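FMN-dependent nitronate monooxygenase (Shewanella oneidensis, PDB 5LSM) probably oxidises propionate 3-nitronate with molecular oxygen to 3-oxopropanoate, nitrate and nitrite, using bound FMN, and so helps detoxify nitronates. Local coordinates at residues R74-Q79 and D296-S301; C244-T249 and I334-L339; T156-A161 and P202-A207; L46-L51 and K115-V120; F97-N102 and A305-A310. One frame throughout, in Å; residues are numbered along the deposited sequence.

Contact 1: R74-Q79 and D296-S301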
# COMPACT_ATOMS: atom_id res chain seq x y z
N ARG A 74 -12.75 -3.53 21.72
CA ARG A 74 -13.85 -4.19 22.37
C ARG A 74 -13.48 -5.65 22.61
O ARG A 74 -12.90 -6.30 21.74
CB ARG A 74 -15.11 -4.07 21.52
CG ARG A 74 -15.43 -2.64 21.12
CD ARG A 74 -16.93 -2.38 21.08
NE ARG A 74 -17.59 -3.08 19.97
CZ ARG A 74 -17.52 -2.70 18.69
NH1 ARG A 74 -16.81 -1.64 18.33
NH2 ARG A 74 -18.18 -3.40 17.77
N GLU A 75 -13.69 -6.11 23.84
CA GLU A 75 -13.55 -7.53 24.14
C GLU A 75 -14.52 -8.31 23.27
O GLU A 75 -15.58 -7.80 22.91
CB GLU A 75 -13.82 -7.79 25.62
CG GLU A 75 -12.74 -7.22 26.53
CD GLU A 75 -12.78 -7.79 27.93
OE1 GLU A 75 -11.80 -7.60 28.68
OE2 GLU A 75 -13.81 -8.40 28.30
N PRO A 76 -14.13 -9.54 22.87
CA PRO A 76 -14.67 -10.18 21.66
C PRO A 76 -16.17 -10.65 21.72
O PRO A 76 -16.91 -10.42 20.75
CB PRO A 76 -13.72 -11.37 21.43
CG PRO A 76 -13.01 -11.57 22.73
CD PRO A 76 -12.90 -10.22 23.34
N VAL A 77 -16.59 -11.24 22.84
CA VAL A 77 -17.89 -11.98 22.96
C VAL A 77 -17.63 -13.48 22.98
O VAL A 77 -16.87 -13.99 22.15
CB VAL A 77 -18.96 -11.67 21.87
CG1 VAL A 77 -18.88 -12.65 20.69
CG2 VAL A 77 -20.35 -11.75 22.47
N ALA A 78 -18.26 -14.16 23.94
CA ALA A 78 -18.01 -15.58 24.17
C ALA A 78 -18.19 -16.36 22.87
O ALA A 78 -19.07 -16.06 22.07
CB ALA A 78 -18.95 -16.12 25.24
N GLN A 79 -17.29 -17.32 22.65
CA GLN A 79 -17.30 -18.10 21.43
C GLN A 79 -16.48 -19.38 21.60
O GLN A 79 -15.71 -19.77 20.72
CB GLN A 79 -16.78 -17.25 20.25
CG GLN A 79 -15.46 -16.50 20.50
CD GLN A 79 -15.21 -15.41 19.46
OE1 GLN A 79 -14.62 -15.66 18.41
NE2 GLN A 79 -15.75 -14.22 19.71
N ASP A 296 -12.23 -14.30 17.42
CA ASP A 296 -12.04 -12.88 17.58
C ASP A 296 -10.84 -12.56 18.46
O ASP A 296 -10.46 -13.33 19.33
CB ASP A 296 -13.30 -12.24 18.16
CG ASP A 296 -14.46 -12.26 17.19
OD1 ASP A 296 -14.21 -12.39 15.97
OD2 ASP A 296 -15.62 -12.14 17.65
N PHE A 297 -10.19 -11.45 18.13
CA PHE A 297 -9.09 -10.87 18.89
C PHE A 297 -9.48 -10.57 20.35
O PHE A 297 -10.52 -9.95 20.59
CB PHE A 297 -8.68 -9.57 18.17
CG PHE A 297 -7.56 -8.85 18.82
CD1 PHE A 297 -6.25 -9.25 18.60
CD2 PHE A 297 -7.81 -7.79 19.68
CE1 PHE A 297 -5.20 -8.61 19.23
CE2 PHE A 297 -6.76 -7.12 20.30
CZ PHE A 297 -5.45 -7.53 20.07
N PRO A 298 -8.64 -10.97 21.32
CA PRO A 298 -7.32 -11.60 21.19
C PRO A 298 -7.29 -13.12 21.45
O PRO A 298 -6.25 -13.65 21.86
CB PRO A 298 -6.50 -10.89 22.26
CG PRO A 298 -7.48 -10.67 23.35
CD PRO A 298 -8.79 -10.38 22.67
N LEU A 299 -8.36 -13.82 21.13
CA LEU A 299 -8.50 -15.19 21.61
C LEU A 299 -7.55 -16.17 20.91
O LEU A 299 -7.01 -17.06 21.55
CB LEU A 299 -9.95 -15.65 21.51
CG LEU A 299 -10.88 -14.77 22.37
CD1 LEU A 299 -12.34 -15.09 22.13
CD2 LEU A 299 -10.52 -14.86 23.85
N ALA A 300 -7.21 -15.89 19.66
CA ALA A 300 -6.55 -16.88 18.81
C ALA A 300 -5.11 -17.20 19.22
O ALA A 300 -4.60 -18.27 18.89
CB ALA A 300 -6.58 -16.42 17.36
N SER A 301 -4.47 -16.29 19.96
CA SER A 301 -3.10 -16.51 20.44
C SER A 301 -2.98 -17.79 21.24
O SER A 301 -1.99 -18.50 21.12
CB SER A 301 -2.62 -15.34 21.31
OG SER A 301 -3.22 -14.14 20.88
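Gln79 grips Asp296 with both ends of its amide. OE1 accepts from Asp296 N at 2.9 Å, an almost straight bond although the N-H arrives above the carbonyl plane. NE2 donates to Asp296 OD2, also at 2.9 Å; OD2 lies in the plane of the Gln79 amide, but the N-H meets the carboxylate from above its plane, the two planes standing 74° apart. The second NE2 hydrogen goes back to Val77 O at 2.7 Å, in the carbonyl plane, which fixes the rotation of the amide. With chi1 at 49°, Gln79 CG sits between its N and carbonyl carbon, and the rest of the chain stretches out from there.

Beside this clasp lies Pro76, whose CB meets Asp296 CB at 3.4 Å and whose CB, CG and CD all lie close to Phe297 O. Leu299 CD1 fills the angle between Pro76 CG, 3.6 Å off, and Gln79 CG. Phe297 turns inward, where its ring meets His73, Phe133 and His182 edge-to-face. Gln79 is the N-cap residue of helix 80-89, so two amide bonds tie the start of that helix to the loop leading into helix 301-313; the NE2 bond to OD2 would probably favour an ionised Asp296.

Contact 2: C244-T249 and I334-L339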
# COMPACT_ATOMS: atom_id res chain seq x y z
N CYS A 244 18.16 -3.33 16.62
CA CYS A 244 18.94 -2.56 17.60
C CYS A 244 19.17 -3.40 18.85
O CYS A 244 18.29 -4.18 19.23
CB CYS A 244 18.21 -1.28 18.00
SG CYS A 244 18.07 -0.09 16.66
N PRO A 245 20.33 -3.24 19.50
CA PRO A 245 20.61 -4.01 20.73
C PRO A 245 19.64 -3.70 21.88
O PRO A 245 19.54 -4.50 22.81
CB PRO A 245 22.04 -3.59 21.11
CG PRO A 245 22.31 -2.34 20.36
CD PRO A 245 21.43 -2.33 19.14
N GLU A 246 18.96 -2.56 21.83
CA GLU A 246 18.01 -2.21 22.89
C GLU A 246 16.72 -3.00 22.76
O GLU A 246 16.00 -3.21 23.72
CB GLU A 246 17.72 -0.71 22.90
CG GLU A 246 18.88 0.16 23.41
CD GLU A 246 19.95 0.43 22.35
OE1 GLU A 246 19.75 0.05 21.17
OE2 GLU A 246 20.99 1.03 22.71
N CYS A 247 16.47 -3.50 21.55
CA CYS A 247 15.31 -4.34 21.27
C CYS A 247 15.48 -5.77 21.76
O CYS A 247 16.53 -6.37 21.60
CB CYS A 247 15.09 -4.38 19.77
SG CYS A 247 13.68 -3.44 19.23
N ASN A 248 14.40 -6.34 22.27
CA ASN A 248 14.41 -7.71 22.78
C ASN A 248 13.94 -8.68 21.70
O ASN A 248 13.56 -9.80 22.00
CB ASN A 248 13.50 -7.84 24.02
CG ASN A 248 13.63 -6.65 24.98
OD1 ASN A 248 12.76 -5.77 25.03
ND2 ASN A 248 14.73 -6.62 25.74
N THR A 249 14.02 -8.27 20.44
CA THR A 249 13.61 -9.09 19.31
C THR A 249 14.36 -10.43 19.35
O THR A 249 15.58 -10.47 19.52
CB THR A 249 13.82 -8.34 17.95
N ILE A 334 22.88 -1.32 15.10
CA ILE A 334 23.60 -0.28 15.81
C ILE A 334 22.75 0.32 16.91
O ILE A 334 21.55 0.15 16.91
CB ILE A 334 24.08 0.82 14.86
CG1 ILE A 334 22.89 1.43 14.12
CG2 ILE A 334 25.10 0.25 13.88
CD1 ILE A 334 23.17 2.82 13.62
N PRO A 335 23.38 1.02 17.88
CA PRO A 335 22.58 1.57 18.97
C PRO A 335 21.45 2.47 18.47
O PRO A 335 21.66 3.29 17.59
CB PRO A 335 23.60 2.39 19.78
CG PRO A 335 24.90 1.70 19.53
CD PRO A 335 24.83 1.17 18.12
N ALA A 336 20.27 2.30 19.08
CA ALA A 336 19.03 3.00 18.67
C ALA A 336 19.16 4.51 18.72
O ALA A 336 18.53 5.23 17.94
CB ALA A 336 17.88 2.57 19.55
N ALA A 337 19.93 5.01 19.68
CA ALA A 337 20.23 6.44 19.72
C ALA A 337 20.98 6.89 18.45
O ALA A 337 20.59 7.87 17.81
CB ALA A 337 21.02 6.79 20.97
N ASP A 338 22.01 6.13 18.06
CA ASP A 338 22.74 6.39 16.81
C ASP A 338 21.79 6.34 15.62
O ASP A 338 21.82 7.23 14.75
CB ASP A 338 23.86 5.35 16.59
CG ASP A 338 24.99 5.44 17.63
OD1 ASP A 338 25.30 6.55 18.12
OD2 ASP A 338 25.63 4.39 17.90
N LEU A 339 20.94 5.32 15.60
CA LEU A 339 19.96 5.13 14.51
C LEU A 339 18.92 6.25 14.46
O LEU A 339 18.59 6.76 13.39
CB LEU A 339 19.25 3.78 14.66
CG LEU A 339 18.46 3.24 13.49
CD1 LEU A 339 19.29 3.09 12.23
CD2 LEU A 339 17.86 1.91 13.89
O HOH W 1 21.08 3.73 21.74
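Glu246 and Cys244 make the first shell against the start of helix 336-342. Glu246 OE1 accepts from Ala336 N at 3.1 Å, the N-H pointing well at the oxygen but coming from above the carboxylate plane, and it also lies against Ala336 CB. The other oxygen, OE2, works through a water that donates to it at 2.9 Å and accepts from Ala337 N at 2.7 Å. Cys244 SG packs tightly on Leu339 CD2, 3.4 Å away, and touches Ala336 CB at 3.9 Å. Pro245 CD rests on Ile334 O at 3.3 Å, so the proline ring flanks the loop that leads into the helix.

Several features set these groups in place. A bend at chi2 (82°) folds the Glu246 carboxylate toward the helix end. Residues Cys244 to Cys247 form a type I turn, closed by Cys247 N to Cys244 O at 3.0 Å, and Arg254 holds the same carbonyl from outside. Leu28 of helix 26-35 lies against both Glu246 and Ala336, while Tyr241 borders Ala336 and Leu339.

The N-cap residue is Pro335, whose side chain has no acceptor; Glu246 instead serves two first-turn N-H groups, one directly and one through water. The positive end of the helix dipole would probably stabilise its negative charge.

Contact 3: T156-A161 and P202-A207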
# COMPACT_ATOMS: atom_id res chain seq x y z
N THR A 156 -6.48 4.44 10.06
CA THR A 156 -6.17 3.77 8.78
C THR A 156 -7.03 4.24 7.61
O THR A 156 -6.88 3.74 6.50
CB THR A 156 -6.32 2.24 8.86
OG1 THR A 156 -7.70 1.88 9.06
CG2 THR A 156 -5.44 1.67 9.98
N THR A 157 -7.92 5.19 7.87
CA THR A 157 -8.69 5.84 6.81
C THR A 157 -8.93 7.30 7.21
O THR A 157 -8.74 7.69 8.36
CB THR A 157 -10.07 5.18 6.64
OG1 THR A 157 -10.81 5.29 7.87
CG2 THR A 157 -9.95 3.72 6.23
N VAL A 158 -9.48 8.07 6.27
CA VAL A 158 -9.90 9.43 6.53
C VAL A 158 -11.07 9.51 7.52
O VAL A 158 -11.11 10.42 8.34
CB VAL A 158 -10.26 10.17 5.22
CG1 VAL A 158 -10.82 11.55 5.53
CG2 VAL A 158 -9.02 10.30 4.36
N GLU A 159 -12.01 8.58 7.44
CA GLU A 159 -13.14 8.58 8.38
C GLU A 159 -12.66 8.38 9.81
O GLU A 159 -13.12 9.06 10.71
CB GLU A 159 -14.14 7.49 8.05
CG GLU A 159 -15.06 7.84 6.89
CD GLU A 159 -14.43 7.60 5.53
OE1 GLU A 159 -13.50 6.75 5.42
OE2 GLU A 159 -14.89 8.26 4.57
N GLU A 160 -11.73 7.43 9.99
CA GLU A 160 -11.17 7.16 11.30
C GLU A 160 -10.44 8.39 11.84
O GLU A 160 -10.57 8.74 13.00
CB GLU A 160 -10.23 5.93 11.25
CG GLU A 160 -10.98 4.61 11.43
CD GLU A 160 -10.17 3.36 11.09
OE1 GLU A 160 -8.95 3.47 10.88
OE2 GLU A 160 -10.77 2.25 11.04
N ALA A 161 -9.73 9.09 10.96
CA ALA A 161 -9.01 10.29 11.38
C ALA A 161 -9.99 11.38 11.87
O ALA A 161 -9.73 12.08 12.85
CB ALA A 161 -8.15 10.80 10.24
N PRO A 202 -1.33 12.16 2.72
CA PRO A 202 -1.79 13.47 2.24
C PRO A 202 -3.30 13.64 2.30
O PRO A 202 -3.79 14.77 2.50
CB PRO A 202 -1.30 13.52 0.79
CG PRO A 202 -1.01 12.12 0.41
CD PRO A 202 -0.62 11.40 1.67
N GLN A 203 -4.05 12.53 2.22
CA GLN A 203 -5.49 12.63 2.33
C GLN A 203 -5.96 12.84 3.76
O GLN A 203 -6.83 13.66 3.99
CB GLN A 203 -6.18 11.45 1.66
CG GLN A 203 -6.11 11.56 0.13
CD GLN A 203 -6.70 10.35 -0.57
OE1 GLN A 203 -7.84 10.38 -1.04
NE2 GLN A 203 -5.92 9.28 -0.65
N ILE A 204 -5.29 12.22 4.73
CA ILE A 204 -5.58 12.55 6.12
C ILE A 204 -5.21 13.99 6.47
O ILE A 204 -5.97 14.67 7.16
CB ILE A 204 -4.94 11.57 7.14
CG1 ILE A 204 -5.73 10.26 7.19
CG2 ILE A 204 -4.96 12.16 8.54
CD1 ILE A 204 -5.10 9.17 8.04
N ILE A 205 -4.05 14.46 6.03
CA ILE A 205 -3.62 15.83 6.34
C ILE A 205 -4.59 16.85 5.74
O ILE A 205 -4.89 17.86 6.36
CB ILE A 205 -2.18 16.11 5.81
CG1 ILE A 205 -1.14 15.47 6.72
CG2 ILE A 205 -1.90 17.61 5.71
CD1 ILE A 205 0.18 15.22 6.02
N ALA A 206 -5.12 16.56 4.55
CA ALA A 206 -6.10 17.45 3.89
C ALA A 206 -7.39 17.56 4.68
O ALA A 206 -8.08 18.57 4.62
CB ALA A 206 -6.40 16.96 2.48
N ALA A 207 -7.72 16.52 5.42
CA ALA A 207 -9.02 16.42 6.05
C ALA A 207 -9.04 16.97 7.49
O ALA A 207 -10.10 17.23 8.02
CB ALA A 207 -9.47 14.96 6.04
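Gln203 meets Val158 through CB, while its flat amide is engaged elsewhere: NE2 donates to Ser199 O and to Gln326 O of the second subunit. The other flat group, the carboxylate of Glu160, is gripped within its own segment. Thr156 N meets OE1 almost head-on at 2.8 Å, and Thr156 OG1 donates from the syn side, 29° out of the plane, at 2.7 Å. OE2 accepts from the backbone of Phe186 and Leu187, so both oxygens of this buried acid are satisfied. Thr157 OG1 caps the helix by accepting from Glu160 N.

The contact itself is apolar. Val158 lays its two methyls along one side of the neighbouring helix, a turn apart: CG1, anti to the backbone N (chi1 175°), reaches Ala207 CB at 3.7 Å, and CG2 lies over Gln203 C at 4.0 Å. Ile204 reaches back: CG2 lies 3.9 Å from Ala161 CB, CG1 is about as near, and CD1 approaches Thr157 O.

These are adjacent helices on the outside of the TIM barrel. Helix 158-166 follows strand 150-155, helix 197-207 comes between strands 171-175 and 212-215 in the chain, and Ile204 also rests on Ala155, Ala174 and Val212 of those three strands.

Contact 4: L46-L51 and K115-V120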
# COMPACT_ATOMS: atom_id res chain seq x y z
N LEU A 46 1.42 -6.05 29.29
CA LEU A 46 2.02 -5.91 30.63
C LEU A 46 0.99 -6.12 31.72
O LEU A 46 -0.07 -5.54 31.69
CB LEU A 46 2.66 -4.51 30.78
CG LEU A 46 4.14 -4.36 30.44
CD1 LEU A 46 4.60 -5.33 29.37
CD2 LEU A 46 4.47 -2.93 30.03
N SER A 47 1.29 -6.96 32.70
CA SER A 47 0.54 -6.94 33.96
C SER A 47 0.72 -5.57 34.61
O SER A 47 1.66 -4.84 34.28
CB SER A 47 1.10 -7.98 34.90
OG SER A 47 2.40 -7.57 35.32
N LEU A 48 -0.11 -5.28 35.60
CA LEU A 48 0.02 -4.04 36.37
C LEU A 48 1.38 -3.93 37.08
O LEU A 48 1.94 -2.85 37.18
CB LEU A 48 -1.12 -3.91 37.38
CG LEU A 48 -2.50 -3.67 36.74
CD1 LEU A 48 -3.64 -3.84 37.76
CD2 LEU A 48 -2.54 -2.30 36.09
N GLU A 49 1.94 -5.07 37.46
CA GLU A 49 3.25 -5.10 38.09
C GLU A 49 4.34 -4.77 37.07
O GLU A 49 5.10 -3.81 37.25
CB GLU A 49 3.50 -6.47 38.73
CG GLU A 49 2.35 -6.95 39.63
CD GLU A 49 1.26 -7.69 38.85
OE1 GLU A 49 1.45 -8.89 38.54
OE2 GLU A 49 0.21 -7.08 38.54
N ALA A 50 4.38 -5.52 35.97
CA ALA A 50 5.30 -5.24 34.87
C ALA A 50 5.19 -3.78 34.44
O ALA A 50 6.19 -3.10 34.26
CB ALA A 50 5.03 -6.17 33.70
N LEU A 51 3.96 -3.28 34.32
CA LEU A 51 3.70 -1.91 33.86
C LEU A 51 4.41 -0.90 34.75
O LEU A 51 5.20 -0.08 34.26
CB LEU A 51 2.19 -1.62 33.83
CG LEU A 51 1.75 -0.18 33.50
CD1 LEU A 51 2.26 0.28 32.14
CD2 LEU A 51 0.24 -0.04 33.59
N LYS A 115 -9.76 1.43 34.04
CA LYS A 115 -9.46 2.13 35.29
C LYS A 115 -8.22 1.55 35.99
O LYS A 115 -7.44 2.28 36.59
CB LYS A 115 -10.67 2.08 36.23
CG LYS A 115 -10.70 3.19 37.28
CD LYS A 115 -11.17 4.51 36.69
CE LYS A 115 -11.34 5.60 37.75
NZ LYS A 115 -10.09 5.86 38.50
N ALA A 116 -8.04 0.24 35.88
CA ALA A 116 -6.89 -0.43 36.51
C ALA A 116 -5.54 0.07 36.01
O ALA A 116 -4.62 0.27 36.80
CB ALA A 116 -6.99 -1.93 36.29
N GLN A 117 -5.41 0.24 34.70
CA GLN A 117 -4.16 0.77 34.15
C GLN A 117 -4.03 2.27 34.42
O GLN A 117 -2.95 2.76 34.74
CB GLN A 117 -4.05 0.49 32.65
CG GLN A 117 -3.58 -0.91 32.33
CD GLN A 117 -4.71 -1.88 32.11
OE1 GLN A 117 -5.89 -1.52 32.13
NE2 GLN A 117 -4.35 -3.13 31.87
N ALA A 118 -5.14 2.98 34.30
CA ALA A 118 -5.21 4.39 34.70
C ALA A 118 -4.57 4.67 36.08
O ALA A 118 -3.85 5.65 36.24
CB ALA A 118 -6.66 4.86 34.71
N GLU A 119 -4.88 3.84 37.07
CA GLU A 119 -4.45 4.12 38.43
C GLU A 119 -2.92 4.11 38.51
O GLU A 119 -2.34 5.00 39.14
CB GLU A 119 -5.06 3.13 39.43
N VAL A 120 -2.29 3.16 37.82
CA VAL A 120 -0.82 3.11 37.69
C VAL A 120 -0.24 4.29 36.89
O VAL A 120 0.73 4.90 37.31
CB VAL A 120 -0.36 1.80 37.02
CG1 VAL A 120 1.15 1.78 36.86
CG2 VAL A 120 -0.83 0.60 37.84
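Leu48 and Leu51, one turn apart on helix 48-59, make all of the apolar contact with Ala116, Gln117 and Val120 of helix 115-124. Leu48 works with both methyls. CD2 lies 3.8 Å from Val120 CG2 and also presses on Ala116 O, at 3.4 Å, while CD1 meets Ala116 CB at 4.1 Å. Leu51 slides past Val120 in the opposite direction, its CD2 resting 3.9 Å from Val120 CG1. The two leucines differ in their first torsion: Leu51 CG is anti to the backbone N (chi1 174°), whereas Leu48 CG lies beside it. Val120 is shared, CG2 going to Leu48 and CG1 to Leu51.

Both helices belong to the outer layer of the TIM barrel. Helix 48-59 connects strands 39-42 and 66-71, and helix 115-124 leads into strand 128-132, the next strand across the sheet from 66-71; the contact therefore joins neighbouring outer helices. Leu51 also touches Cys43.

Polar groups act around this core and not across it. Gln117 takes part through its CA, near Leu48 CD2, and its aliphatic CG, which sits 4.1 Å from Leu51 CD2 and equally near Leu48 CD2. Its chain bends at chi2, and OE1 is bonded to Ser114 OG. On the other helix Ser47 is the N-cap residue, its OG accepting from Ala50 N at 2.9 Å with the N-H well aligned, and its carbonyl taking the next helical bond from Leu51 N.

Contact 5: F97-N102 and A305-A310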
# COMPACT_ATOMS: atom_id res chain seq x y z
N PHE A 97 3.93 -32.00 15.82
CA PHE A 97 4.85 -31.48 16.83
C PHE A 97 4.66 -32.14 18.21
O PHE A 97 5.30 -31.71 19.19
CB PHE A 97 4.69 -29.95 16.95
CG PHE A 97 5.27 -29.19 15.80
CD1 PHE A 97 4.50 -28.90 14.67
CD2 PHE A 97 6.58 -28.73 15.84
CE1 PHE A 97 5.03 -28.20 13.61
CE2 PHE A 97 7.12 -28.04 14.77
CZ PHE A 97 6.34 -27.77 13.65
N ASN A 98 3.78 -33.13 18.30
CA ASN A 98 3.56 -33.87 19.55
C ASN A 98 3.19 -32.94 20.72
O ASN A 98 3.81 -32.99 21.78
CB ASN A 98 4.80 -34.69 19.91
CG ASN A 98 4.48 -35.92 20.76
OD1 ASN A 98 3.35 -36.12 21.22
ND2 ASN A 98 5.48 -36.76 20.97
N LEU A 99 2.17 -32.12 20.51
CA LEU A 99 1.76 -31.14 21.51
C LEU A 99 0.38 -31.45 22.02
O LEU A 99 -0.53 -31.70 21.23
CB LEU A 99 1.77 -29.74 20.92
CG LEU A 99 3.17 -29.17 20.75
CD1 LEU A 99 3.16 -28.09 19.68
CD2 LEU A 99 3.69 -28.63 22.08
N ASP A 100 0.22 -31.35 23.33
CA ASP A 100 -1.07 -31.51 24.00
C ASP A 100 -1.52 -30.13 24.48
O ASP A 100 -1.08 -29.68 25.54
CB ASP A 100 -0.91 -32.49 25.18
CG ASP A 100 -2.15 -32.61 26.04
OD1 ASP A 100 -3.20 -32.01 25.69
OD2 ASP A 100 -2.08 -33.30 27.09
N PRO A 101 -2.34 -29.42 23.67
CA PRO A 101 -2.96 -28.14 24.10
C PRO A 101 -3.64 -28.21 25.48
O PRO A 101 -4.85 -28.39 25.57
CB PRO A 101 -3.99 -27.86 22.99
CG PRO A 101 -4.06 -29.11 22.15
CD PRO A 101 -2.72 -29.75 22.29
N ASN A 102 -2.84 -28.05 26.53
CA ASN A 102 -3.26 -28.34 27.91
C ASN A 102 -2.07 -28.17 28.86
O ASN A 102 -1.09 -27.51 28.52
CB ASN A 102 -3.82 -29.76 28.03
N ALA A 305 0.13 -20.68 20.73
CA ALA A 305 1.24 -20.42 21.67
C ALA A 305 2.19 -21.61 21.78
O ALA A 305 3.39 -21.46 21.64
CB ALA A 305 0.70 -20.04 23.04
N GLY A 306 1.63 -22.80 22.03
CA GLY A 306 2.42 -24.04 22.11
C GLY A 306 3.19 -24.39 20.84
O GLY A 306 4.38 -24.73 20.90
N LEU A 307 2.50 -24.34 19.70
CA LEU A 307 3.12 -24.64 18.39
C LEU A 307 4.33 -23.76 18.13
O LEU A 307 5.43 -24.23 17.78
CB LEU A 307 2.10 -24.43 17.28
CG LEU A 307 1.07 -25.55 17.14
CD1 LEU A 307 -0.19 -25.04 16.48
CD2 LEU A 307 1.66 -26.70 16.34
N ARG A 308 4.10 -22.46 18.27
CA ARG A 308 5.15 -21.47 18.21
C ARG A 308 6.35 -21.84 19.08
O ARG A 308 7.48 -21.83 18.60
CB ARG A 308 4.62 -20.13 18.67
CG ARG A 308 5.72 -19.09 18.80
CD ARG A 308 5.16 -17.81 19.37
NE ARG A 308 6.17 -16.77 19.34
CZ ARG A 308 5.99 -15.55 19.81
NH1 ARG A 308 4.82 -15.19 20.33
NH2 ARG A 308 6.98 -14.68 19.71
N THR A 309 6.10 -22.07 20.36
CA THR A 309 7.15 -22.44 21.30
C THR A 309 7.92 -23.66 20.83
O THR A 309 9.15 -23.65 20.81
CB THR A 309 6.58 -22.77 22.68
OG1 THR A 309 5.85 -21.64 23.15
CG2 THR A 309 7.71 -23.12 23.67
N ALA A 310 7.18 -24.71 20.47
CA ALA A 310 7.77 -25.97 20.00
C ALA A 310 8.60 -25.76 18.74
O ALA A 310 9.69 -26.30 18.62
CB ALA A 310 6.68 -27.00 19.73
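Behind the face that Leu307 and Ala310 turn to Phe97 and Leu99, Ala305 O is gripped twice by Thr309. The hydroxyl OG1 donates to it at 2.9 Å from above the carbonyl plane, and Thr309 N makes the ordinary helical bond from the opposite face. This double grip lies near the middle of helix 301-313, off the contact face. Across from the Leu307 and Ala310 face, helix 91-97 ends in a Schellman motif: Asn98 takes a positive phi of 56° and the chain turns away, leaving Phe97 and Leu99 both directed at the other helix.

Phe97 brings CD1 to Leu307 CD2 at 4.0 Å, and Ala310 CB stands by its other ortho carbon, CD2, at 4.3 Å. The side chains of Phe97 and Leu307 cross at about a right angle, and the Phe97 ring also meets Phe319 with the planes nearly perpendicular. Leu307 CD2 is shared, since Leu99 CD1 lies 3.9 Å from it, and Tyr93 and Phe94 border the same leucine. The arrangement joins the helical excursion after strand 66-71 to the late helix 301-313 at the periphery of the protein, far from the flavin.

Beyond Leu307, Leu99 reaches the helix backbone beside Gly306: its CD1 stands 3.8 Å from Gly306 O, and the same methyl touches Ala310 CB at 3.7 Å.

Contacts 1 and 5 adjoin in sequence through helix 301-313: contact 1 ties the loop entering it to the start of helix 80-89, contact 5 its middle to the end of helix 91-97, with centres 20 Å apart. Contacts 3 and 4 each join neighbouring outer helices of the barrel, their centres 32 Å apart. Contact 2 lies across the chain's centre from contact 1, about 17 Å away at the nearest atoms. Four contacts lie outside the first shell of FMN: side chains of Phe297, Leu339, Leu51 and Ile204 are about 9, 11, 12 and 12 Å from the cofactor, respectively. Contact 5 stands apart from it.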